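Local structure of galactose mutarotase related enzyme (Lactobacillus acidophilus, 3DCD) at residues V13-I21 and F75-V83; L195-A204 and I239-V250. The protein is of unknown function but, as a member of the aldose 1-epimerase family, probably binds carbohydrate and may act as a sugar isomerase. All coordinates share one frame; numbering follows the deposited sequence.

Contact 1 of 2, residues V13-I21 and F75-V83; sequences VISDHGAEI and FARNADFEV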
loop_
_atom_site.group_PDB
_atom_site.type_symbol
_atom_site.label_atom_id
_atom_site.label_comp_id
_atom_site.label_asym_id
_atom_site.label_seq_id
_atom_site.Cartn_x
_atom_site.Cartn_y
_atom_site.Cartn_z
ATOM N N VAL A 13 15.629 2.611 -4.289
ATOM C CA VAL A 13 15.739 4.048 -4.089
ATOM C C VAL A 13 14.440 4.558 -3.475
ATOM O O VAL A 13 13.354 4.246 -3.970
ATOM C CB VAL A 13 15.986 4.791 -5.418
ATOM C CG1 VAL A 13 16.053 6.305 -5.159
ATOM C CG2 VAL A 13 17.265 4.315 -6.088
ATOM N N ILE A 14 14.557 5.359 -2.418
ATOM C CA ILE A 14 13.389 5.846 -1.690
ATOM C C ILE A 14 13.517 7.351 -1.394
ATOM O O ILE A 14 14.593 7.824 -1.039
ATOM C CB ILE A 14 13.223 5.097 -0.358
ATOM C CG1 ILE A 14 13.328 3.579 -0.582
ATOM C CG2 ILE A 14 11.893 5.460 0.294
ATOM C CD1 ILE A 14 14.028 2.861 0.518
ATOM N N SER A 15 12.409 8.077 -1.524
ATOM C CA SER A 15 12.394 9.531 -1.306
ATOM C C SER A 15 11.933 9.859 0.098
ATOM O O SER A 15 11.035 9.204 0.638
ATOM C CB SER A 15 11.456 10.220 -2.311
ATOM O OG SER A 15 11.358 11.626 -2.050
ATOM N N ASP A 16 12.525 10.893 0.687
ATOM C CA ASP A 16 12.052 11.349 1.975
ATOM C C ASP A 16 10.684 12.047 1.855
ATOM O O ASP A 16 10.012 12.281 2.865
ATOM C CB ASP A 16 13.081 12.218 2.682
ATOM C CG ASP A 16 13.488 13.447 1.883
ATOM O OD1 ASP A 16 13.012 13.668 0.759
ATOM O OD2 ASP A 16 14.306 14.219 2.409
ATOM N N HIS A 17 10.302 12.384 0.623
ATOM C CA HIS A 17 8.971 12.890 0.355
ATOM C C HIS A 17 7.980 11.735 0.360
ATOM O O HIS A 17 7.994 10.883 -0.534
ATOM C CB HIS A 17 8.911 13.656 -0.964
ATOM C CG HIS A 17 7.635 14.418 -1.135
ATOM N ND1 HIS A 17 6.601 13.973 -1.931
ATOM C CD2 HIS A 17 7.205 15.566 -0.568
ATOM C CE1 HIS A 17 5.594 14.826 -1.851
ATOM N NE2 HIS A 17 5.936 15.798 -1.033
ATOM N N GLY A 18 7.153 11.683 1.406
ATOM C CA GLY A 18 6.202 10.583 1.574
ATOM C C GLY A 18 6.831 9.230 1.871
ATOM O O GLY A 18 6.145 8.211 1.795
ATOM N N ALA A 19 8.129 9.211 2.201
ATOM C CA ALA A 19 8.871 7.956 2.471
ATOM C C ALA A 19 8.553 6.924 1.389
ATOM O O ALA A 19 8.236 5.770 1.685
ATOM C CB ALA A 19 8.554 7.408 3.904
ATOM N N GLU A 20 8.614 7.364 0.125
ATOM C CA GLU A 20 8.056 6.602 -0.996
ATOM C C GLU A 20 9.143 5.941 -1.821
ATOM O O GLU A 20 10.093 6.601 -2.258
ATOM C CB GLU A 20 7.229 7.516 -1.917
ATOM C CG GLU A 20 6.595 6.776 -3.072
ATOM C CD GLU A 20 6.027 7.701 -4.160
ATOM O OE1 GLU A 20 6.648 8.752 -4.485
ATOM O OE2 GLU A 20 4.967 7.350 -4.710
ATOM N N ILE A 21 8.989 4.637 -2.050
ATOM C CA ILE A 21 9.895 3.905 -2.946
ATOM C C ILE A 21 9.784 4.533 -4.338
ATOM O O ILE A 21 8.674 4.729 -4.830
ATOM C CB ILE A 21 9.511 2.427 -3.020
ATOM C CG1 ILE A 21 9.817 1.732 -1.684
ATOM C CG2 ILE A 21 10.233 1.721 -4.184
ATOM C CD1 ILE A 21 9.177 0.317 -1.631
ATOM N N PHE A 75 -2.414 12.316 4.756
ATOM C CA PHE A 75 -1.400 13.318 4.404
ATOM C C PHE A 75 0.027 12.786 4.254
ATOM O O PHE A 75 0.900 13.526 3.785
ATOM C CB PHE A 75 -1.416 14.507 5.392
ATOM C CG PHE A 75 -1.284 14.106 6.848
ATOM C CD1 PHE A 75 -0.091 13.563 7.338
ATOM C CD2 PHE A 75 -2.360 14.268 7.731
ATOM C CE1 PHE A 75 0.038 13.182 8.675
ATOM C CE2 PHE A 75 -2.238 13.894 9.073
ATOM C CZ PHE A 75 -1.041 13.341 9.542
ATOM N N ALA A 76 0.287 11.534 4.642
ATOM C CA ALA A 76 1.681 11.022 4.637
ATOM C C ALA A 76 2.395 11.207 3.292
ATOM O O ALA A 76 3.568 11.582 3.244
ATOM C CB ALA A 76 1.744 9.543 5.076
ATOM N N ARG A 77 1.682 10.955 2.203
ATOM C CA ARG A 77 2.311 10.928 0.886
ATOM C C ARG A 77 2.747 12.302 0.375
ATOM O O ARG A 77 3.535 12.392 -0.567
ATOM C CB ARG A 77 1.407 10.221 -0.126
ATOM C CG ARG A 77 0.185 10.980 -0.548
ATOM C CD ARG A 77 -0.643 10.041 -1.410
ATOM N NE ARG A 77 -1.760 10.709 -2.055
ATOM C CZ ARG A 77 -2.854 11.093 -1.418
ATOM N NH1 ARG A 77 -2.971 10.892 -0.108
ATOM N NH2 ARG A 77 -3.825 11.687 -2.093
ATOM N N ASN A 78 2.243 13.356 1.018
ATOM C CA ASN A 78 2.582 14.740 0.690
ATOM C C ASN A 78 3.510 15.368 1.719
ATOM O O ASN A 78 3.837 16.544 1.625
ATOM C CB ASN A 78 1.296 15.568 0.583
ATOM C CG ASN A 78 0.420 15.120 -0.562
ATOM O OD1 ASN A 78 0.923 14.692 -1.583
ATOM N ND2 ASN A 78 -0.904 15.225 -0.396
ATOM N N ALA A 79 3.939 14.573 2.701
ATOM C CA ALA A 79 4.757 15.075 3.810
ATOM C C ALA A 79 6.210 14.729 3.607
ATOM O O ALA A 79 6.522 13.711 3.015
ATOM C CB ALA A 79 4.268 14.501 5.149
ATOM N N ASP A 80 7.099 15.573 4.111
ATOM C CA ASP A 80 8.517 15.280 4.047
ATOM C C ASP A 80 8.915 14.694 5.392
ATOM O O ASP A 80 8.669 15.310 6.434
ATOM C CB ASP A 80 9.309 16.549 3.738
ATOM C CG ASP A 80 8.978 17.101 2.378
ATOM O OD1 ASP A 80 8.996 16.322 1.402
ATOM O OD2 ASP A 80 8.659 18.304 2.287
ATOM N N PHE A 81 9.496 13.492 5.343
ATOM C CA PHE A 81 9.939 12.752 6.516
ATOM C C PHE A 81 11.400 13.053 6.787
ATOM O O PHE A 81 12.148 13.375 5.866
ATOM C CB PHE A 81 9.844 11.249 6.238
ATOM C CG PHE A 81 8.441 10.688 6.251
ATOM C CD1 PHE A 81 7.498 11.086 5.303
ATOM C CD2 PHE A 81 8.090 9.714 7.174
ATOM C CE1 PHE A 81 6.213 10.557 5.298
ATOM C CE2 PHE A 81 6.805 9.159 7.183
ATOM C CZ PHE A 81 5.860 9.579 6.236
ATOM N N GLU A 82 11.802 12.920 8.048
ATOM C CA GLU A 82 13.211 12.940 8.437
ATOM C C GLU A 82 13.823 11.551 8.262
ATOM O O GLU A 82 13.131 10.535 8.431
ATOM C CB GLU A 82 13.376 13.376 9.896
ATOM C CG GLU A 82 12.849 14.802 10.240
ATOM C CD GLU A 82 13.411 15.918 9.351
ATOM O OE1 GLU A 82 14.647 16.122 9.321
ATOM O OE2 GLU A 82 12.600 16.616 8.696
ATOM N N VAL A 83 15.105 11.499 7.921
ATOM C CA VAL A 83 15.822 10.221 7.889
ATOM C C VAL A 83 16.448 9.989 9.266
ATOM O O VAL A 83 17.438 10.636 9.644
ATOM C CB VAL A 83 16.886 10.142 6.756
ATOM C CG1 VAL A 83 17.655 8.803 6.830
ATOM C CG2 VAL A 83 16.230 10.298 5.398
HETATM O O HOH W 1 11.345 15.987 0.358
HETATM O O HOH W 2 4.754 10.350 -1.628
#

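Contact 2 of 2, residues L195-A204 and I239-V250; sequences LSDDLFKDDA and IWSQYPKTDNYV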
loop_
_atom_site.group_PDB
_atom_site.type_symbol
_atom_site.label_atom_id
_atom_site.label_comp_id
_atom_site.label_asym_id
_atom_site.label_seq_id
_atom_site.Cartn_x
_atom_site.Cartn_y
_atom_site.Cartn_z
ATOM N N LEU A 195 -5.164 -10.224 -15.063
ATOM C CA LEU A 195 -5.284 -8.777 -15.153
ATOM C C LEU A 195 -5.812 -8.389 -16.529
ATOM O O LEU A 195 -5.686 -9.141 -17.500
ATOM C CB LEU A 195 -3.935 -8.085 -14.874
ATOM C CG LEU A 195 -3.287 -8.345 -13.507
ATOM C CD1 LEU A 195 -1.971 -7.568 -13.415
ATOM C CD2 LEU A 195 -4.238 -7.921 -12.381
ATOM N N SER A 196 -6.452 -7.229 -16.587
ATOM C CA SER A 196 -6.985 -6.688 -17.819
ATOM C C SER A 196 -7.320 -5.226 -17.583
ATOM O O SER A 196 -7.436 -4.792 -16.441
ATOM C CB SER A 196 -8.260 -7.435 -18.219
ATOM O OG SER A 196 -9.350 -7.058 -17.371
ATOM N N ASP A 197 -7.480 -4.479 -18.666
ATOM C CA ASP A 197 -7.887 -3.082 -18.587
ATOM C C ASP A 197 -9.248 -2.926 -17.870
ATOM O O ASP A 197 -9.420 -2.015 -17.046
ATOM C CB ASP A 197 -7.955 -2.481 -19.996
ATOM C CG ASP A 197 -6.564 -2.162 -20.584
ATOM O OD1 ASP A 197 -5.572 -2.042 -19.817
ATOM O OD2 ASP A 197 -6.472 -2.027 -21.821
ATOM N N ASP A 198 -10.190 -3.817 -18.194
ATOM C CA ASP A 198 -11.565 -3.778 -17.691
ATOM C C ASP A 198 -11.706 -4.236 -16.228
ATOM O O ASP A 198 -12.672 -3.865 -15.540
ATOM C CB ASP A 198 -12.456 -4.670 -18.564
ATOM C CG ASP A 198 -13.924 -4.627 -18.142
ATOM O OD1 ASP A 198 -14.588 -3.598 -18.427
ATOM O OD2 ASP A 198 -14.416 -5.617 -17.531
ATOM N N LEU A 199 -10.747 -5.022 -15.749
ATOM C CA LEU A 199 -10.820 -5.570 -14.391
ATOM C C LEU A 199 -11.102 -4.515 -13.313
ATOM O O LEU A 199 -11.837 -4.778 -12.344
ATOM C CB LEU A 199 -9.535 -6.323 -14.033
ATOM C CG LEU A 199 -9.580 -7.115 -12.705
ATOM C CD1 LEU A 199 -10.622 -8.232 -12.693
ATOM C CD2 LEU A 199 -8.214 -7.683 -12.387
ATOM N N PHE A 200 -10.497 -3.344 -13.476
ATOM C CA PHE A 200 -10.639 -2.274 -12.508
ATOM C C PHE A 200 -11.627 -1.199 -12.913
ATOM O O PHE A 200 -11.540 -0.075 -12.427
ATOM C CB PHE A 200 -9.262 -1.705 -12.146
ATOM C CG PHE A 200 -8.303 -2.768 -11.710
ATOM C CD1 PHE A 200 -8.491 -3.424 -10.494
ATOM C CD2 PHE A 200 -7.273 -3.180 -12.547
ATOM C CE1 PHE A 200 -7.640 -4.446 -10.102
ATOM C CE2 PHE A 200 -6.400 -4.201 -12.168
ATOM C CZ PHE A 200 -6.578 -4.844 -10.953
ATOM N N LYS A 201 -12.614 -1.564 -13.741
ATOM C CA LYS A 201 -13.618 -0.579 -14.188
ATOM C C LYS A 201 -14.464 -0.026 -13.043
ATOM O O LYS A 201 -14.924 1.115 -13.103
ATOM C CB LYS A 201 -14.528 -1.133 -15.292
ATOM C CG LYS A 201 -15.358 -2.342 -14.894
ATOM C CD LYS A 201 -16.476 -2.564 -15.930
ATOM C CE LYS A 201 -16.927 -4.006 -15.953
ATOM N NZ LYS A 201 -17.314 -4.485 -14.589
ATOM N N ASP A 202 -14.659 -0.840 -12.012
ATOM C CA ASP A 202 -15.414 -0.442 -10.826
ATOM C C ASP A 202 -14.501 -0.141 -9.640
ATOM O O ASP A 202 -14.887 -0.362 -8.486
ATOM C CB ASP A 202 -16.410 -1.541 -10.441
ATOM C CG ASP A 202 -17.453 -1.774 -11.509
ATOM O OD1 ASP A 202 -17.817 -0.823 -12.223
ATOM O OD2 ASP A 202 -17.883 -2.925 -11.658
ATOM N N ASP A 203 -13.298 0.349 -9.930
ATOM C CA ASP A 203 -12.301 0.725 -8.912
ATOM C C ASP A 203 -11.645 -0.527 -8.270
ATOM O O ASP A 203 -11.754 -1.631 -8.801
ATOM C CB ASP A 203 -12.949 1.661 -7.880
ATOM C CG ASP A 203 -11.981 2.636 -7.269
ATOM O OD1 ASP A 203 -10.761 2.347 -7.164
ATOM O OD2 ASP A 203 -12.459 3.711 -6.863
ATOM N N ALA A 204 -10.942 -0.330 -7.159
ATOM C CA ALA A 204 -10.104 -1.345 -6.508
ATOM C C ALA A 204 -10.876 -2.600 -6.133
ATOM O O ALA A 204 -12.045 -2.518 -5.748
ATOM C CB ALA A 204 -9.445 -0.757 -5.251
ATOM N N ILE A 239 -6.424 -4.413 -4.579
ATOM C CA ILE A 239 -5.752 -4.578 -5.872
ATOM C C ILE A 239 -6.346 -3.524 -6.804
ATOM O O ILE A 239 -7.574 -3.449 -6.942
ATOM C CB ILE A 239 -5.981 -5.998 -6.520
ATOM C CG1 ILE A 239 -5.924 -7.156 -5.495
ATOM C CG2 ILE A 239 -5.004 -6.220 -7.709
ATOM C CD1 ILE A 239 -4.590 -7.343 -4.770
ATOM N N TRP A 240 -5.493 -2.733 -7.465
ATOM C CA TRP A 240 -5.988 -1.608 -8.246
ATOM C C TRP A 240 -5.043 -1.256 -9.395
ATOM O O TRP A 240 -3.826 -1.363 -9.267
ATOM C CB TRP A 240 -6.164 -0.379 -7.323
ATOM C CG TRP A 240 -6.485 0.948 -8.019
ATOM C CD1 TRP A 240 -7.721 1.408 -8.410
ATOM C CD2 TRP A 240 -5.546 1.959 -8.396
ATOM N NE1 TRP A 240 -7.601 2.659 -9.000
ATOM C CE2 TRP A 240 -6.278 3.017 -9.000
ATOM C CE3 TRP A 240 -4.154 2.082 -8.272
ATOM C CZ2 TRP A 240 -5.660 4.165 -9.496
ATOM C CZ3 TRP A 240 -3.538 3.238 -8.765
ATOM C CH2 TRP A 240 -4.296 4.262 -9.364
ATOM N N SER A 241 -5.617 -0.821 -10.505
ATOM C CA SER A 241 -4.847 -0.080 -11.507
ATOM C C SER A 241 -5.760 1.019 -12.072
ATOM O O SER A 241 -6.979 0.984 -11.841
ATOM C CB SER A 241 -4.331 -1.024 -12.589
ATOM O OG SER A 241 -3.375 -0.372 -13.425
ATOM N N GLN A 242 -5.184 1.981 -12.794
ATOM C CA GLN A 242 -5.944 3.169 -13.233
ATOM C C GLN A 242 -7.003 2.787 -14.257
ATOM O O GLN A 242 -6.837 1.823 -15.014
ATOM C CB GLN A 242 -5.001 4.254 -13.795
ATOM C CG GLN A 242 -5.641 5.645 -14.003
ATOM C CD GLN A 242 -6.280 6.179 -12.737
ATOM O OE1 GLN A 242 -7.403 5.828 -12.408
ATOM N NE2 GLN A 242 -5.551 7.003 -12.012
ATOM N N TYR A 243 -8.109 3.534 -14.237
ATOM C CA TYR A 243 -9.224 3.370 -15.163
ATOM C C TYR A 243 -9.983 4.715 -15.174
ATOM O O TYR A 243 -10.133 5.332 -14.121
ATOM C CB TYR A 243 -10.169 2.252 -14.681
ATOM C CG TYR A 243 -11.244 1.913 -15.678
ATOM C CD1 TYR A 243 -12.451 2.630 -15.712
ATOM C CD2 TYR A 243 -11.056 0.878 -16.607
ATOM C CE1 TYR A 243 -13.433 2.336 -16.636
ATOM C CE2 TYR A 243 -12.050 0.565 -17.540
ATOM C CZ TYR A 243 -13.230 1.305 -17.548
ATOM O OH TYR A 243 -14.214 1.006 -18.467
ATOM N N PRO A 244 -10.469 5.178 -16.349
ATOM C CA PRO A 244 -10.447 4.599 -17.697
ATOM C C PRO A 244 -9.122 4.717 -18.467
ATOM O O PRO A 244 -8.955 3.996 -19.436
ATOM C CB PRO A 244 -11.545 5.386 -18.427
ATOM C CG PRO A 244 -11.506 6.714 -17.806
ATOM C CD PRO A 244 -11.187 6.464 -16.335
ATOM N N LYS A 245 -8.209 5.599 -18.054
ATOM C CA LYS A 245 -6.881 5.673 -18.679
ATOM C C LYS A 245 -5.994 4.584 -18.091
ATOM O O LYS A 245 -5.681 4.626 -16.914
ATOM C CB LYS A 245 -6.239 7.040 -18.466
ATOM C CG LYS A 245 -6.912 8.168 -19.216
ATOM C CD LYS A 245 -6.252 9.486 -18.841
ATOM C CE LYS A 245 -6.511 10.544 -19.898
ATOM N NZ LYS A 245 -6.039 11.888 -19.457
ATOM N N THR A 246 -5.610 3.598 -18.891
ATOM C CA THR A 246 -4.927 2.421 -18.351
ATOM C C THR A 246 -3.452 2.378 -18.733
ATOM O O THR A 246 -3.034 2.995 -19.708
ATOM C CB THR A 246 -5.612 1.129 -18.831
ATOM O OG1 THR A 246 -5.473 1.013 -20.262
ATOM C CG2 THR A 246 -7.097 1.139 -18.450
ATOM N N ASP A 247 -2.667 1.637 -17.956
ATOM C CA ASP A 247 -1.292 1.350 -18.336
ATOM C C ASP A 247 -0.851 0.036 -17.680
ATOM O O ASP A 247 -1.607 -0.590 -16.914
ATOM C CB ASP A 247 -0.357 2.508 -17.947
ATOM C CG ASP A 247 0.848 2.637 -18.877
ATOM O OD1 ASP A 247 1.301 1.625 -19.467
ATOM O OD2 ASP A 247 1.322 3.772 -19.031
ATOM N N ASN A 248 0.377 -0.370 -17.974
ATOM C CA ASN A 248 0.833 -1.718 -17.662
ATOM C C ASN A 248 1.503 -1.797 -16.290
ATOM O O ASN A 248 2.731 -1.949 -16.162
ATOM C CB ASN A 248 1.719 -2.245 -18.794
ATOM C CG ASN A 248 0.976 -2.300 -20.121
ATOM O OD1 ASN A 248 -0.140 -2.809 -20.193
ATOM N ND2 ASN A 248 1.577 -1.739 -21.164
ATOM N N TYR A 249 0.663 -1.681 -15.263
ATOM C CA TYR A 249 1.092 -1.831 -13.874
ATOM C C TYR A 249 -0.119 -2.235 -13.059
ATOM O O TYR A 249 -1.261 -2.142 -13.521
ATOM C CB TYR A 249 1.677 -0.517 -13.307
ATOM C CG TYR A 249 0.589 0.470 -12.906
ATOM C CD1 TYR A 249 -0.012 1.296 -13.860
ATOM C CD2 TYR A 249 0.150 0.566 -11.584
ATOM C CE1 TYR A 249 -1.006 2.202 -13.499
ATOM C CE2 TYR A 249 -0.870 1.467 -11.212
ATOM C CZ TYR A 249 -1.444 2.268 -12.180
ATOM O OH TYR A 249 -2.446 3.160 -11.835
ATOM N N VAL A 250 0.136 -2.648 -11.821
ATOM C CA VAL A 250 -0.935 -2.966 -10.886
ATOM C C VAL A 250 -0.411 -2.652 -9.496
ATOM O O VAL A 250 0.792 -2.827 -9.239
ATOM C CB VAL A 250 -1.394 -4.451 -11.028
ATOM C CG1 VAL A 250 -0.318 -5.442 -10.526
ATOM C CG2 VAL A 250 -2.760 -4.678 -10.305
HETATM O O HOH W 3 -7.727 -0.797 -15.285
HETATM O O HOH W 4 -2.655 -1.220 -20.306
HETATM O O HOH W 5 -13.396 -1.776 -19.879
HETATM O O HOH W 6 -9.697 1.666 -11.171
#

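Contact 1 of 2, residues V13-I21 and F75-V83
Asp16 and Phe81, together with Gly18 and Ala79, join the hairpin turn of 13-21 to the chain entering strand 82-87 through two backbone hydrogen bonds. Phe81 N gives its proton to Asp16 O at 2.8 Å, almost straight at 176°. Gly18 N donates to Ala79 O at 2.7 Å. The two bonds flank His17 and Asp80, which form a single beta bridge. Gly18 CA also makes a CA-H...O contact of 3.3 Å with Ala76 O, and its positive phi lets the backbone turn at this point.

The apolar part of the contact uses the side chain of Phe81 itself: Ala19 CB sits over the centre of one face of the Phe81 ring, 3.9 Å from the centroid, a CH-pi contact. With chi1 at -75°, Phe81 CG lies opposite its own carbonyl carbon, which turns one ring face to Ala19, while Phe93 and Leu95 of strand 90-96 also touch the ring.

The carboxylates of Asp16 and Asp80 do not meet directly. One water donates to both, at 2.9 Å from Asp16 OD1 and 2.6 Å from Asp80 OD1, and Asp16 OD1 takes a further bond from the terminal Met1 N. Together these donors probably ease the repulsion between the two acids.

Within the hairpin, Ser15 OG accepts from His17 N, an ST turn, while Ala19 and Glu20 both face Ser15 in a G1 beta bulge. Ala19 O is taken up by Tyr115 OH. The polar ends of Arg77 and Asn78 look elsewhere, to Gln72 O and the Arg44 guanidinium. The chemistry implies a join made chiefly by main-chain polar groups, with one methyl-on-ring contact on its buried side and a water between acids on its exposed side.

Contact 2 of 2, residues L195-A204 and I239-V250
Phe200 and Tyr243 carry this contact, each ring lying against backbone of the other segment. One face of Phe200 receives the main chain where strand 236-240 ends, with Ser241 N 3.5 Å from Phe200 CG, displaced toward the ring's rim. Its far tip, CZ, is 3.9 Å from Ile239 CG2 and equally near Val250 CG2, while Leu199 covers the opposite face. Tyr243 is used in the reverse sense: Lys201 CA stands over the ring centre, 3.5 Å from the centroid in a CH-pi contact, with Pro244 CB on the other face. Because Tyr243 CG is anti to its backbone N (chi1 -173°), the ring extends across the 200-203 turn.

At the two ends of 195-204, Leu195 CD1 meets Val250 CG1 and Ala204 CB packs on Trp240 CB. The direct polar link is a weak one, from Thr246 OG1 to Asp197 OD1 at 3.1 Å; the stronger partner of that carboxylate is Lys156, in a salt bridge.

Waters join the segments elsewhere. One donates to Asp197 O and Gln242 O, lying at the edges of both the Phe200 and Tyr243 rings; another donates to Phe200 O and Ser241 O.

The second shell sets these groups in place. Phe200 O also accepts from Asp203 N, closing a type I turn, and Ser196 OG accepts from Leu199 N in an ST motif. On the other segment, Ser241 OG donates to Tyr249 O at 2.8 Å, and Tyr243 N binds Gln242 OE1 on a lone pair. Lys156 bonds Asp247 O as well, tying both segments to one charge. The contact thus combines a hydrophobic interior around Phe200 with a hydrated outer side, where water supplies the protons that carbonyl oxygens of both segments, being acceptors, cannot give each other.

Contact 1 closes before contact 2 opens along the chain, and the two lie in separate regions of a fold whose antiparallel sheets are consistent with the beta-supersandwich of galactose mutarotase-like proteins. Their centres are about 25 Å apart and their nearest atoms about 10 Å, without touching. Contact 1 joins the three-stranded sheet of 2-6, 10-15 and 20-26 to the run into strand 82-87, an outermost strand of the nine-stranded antiparallel sheet. Contact 2 sits past the opposite outermost strand, 193-194, where the following loop meets strands 236-240 and 249-256 of the six-stranded sheet. Each contact thus joins chain next to one edge of the nine-stranded sheet to another sheet.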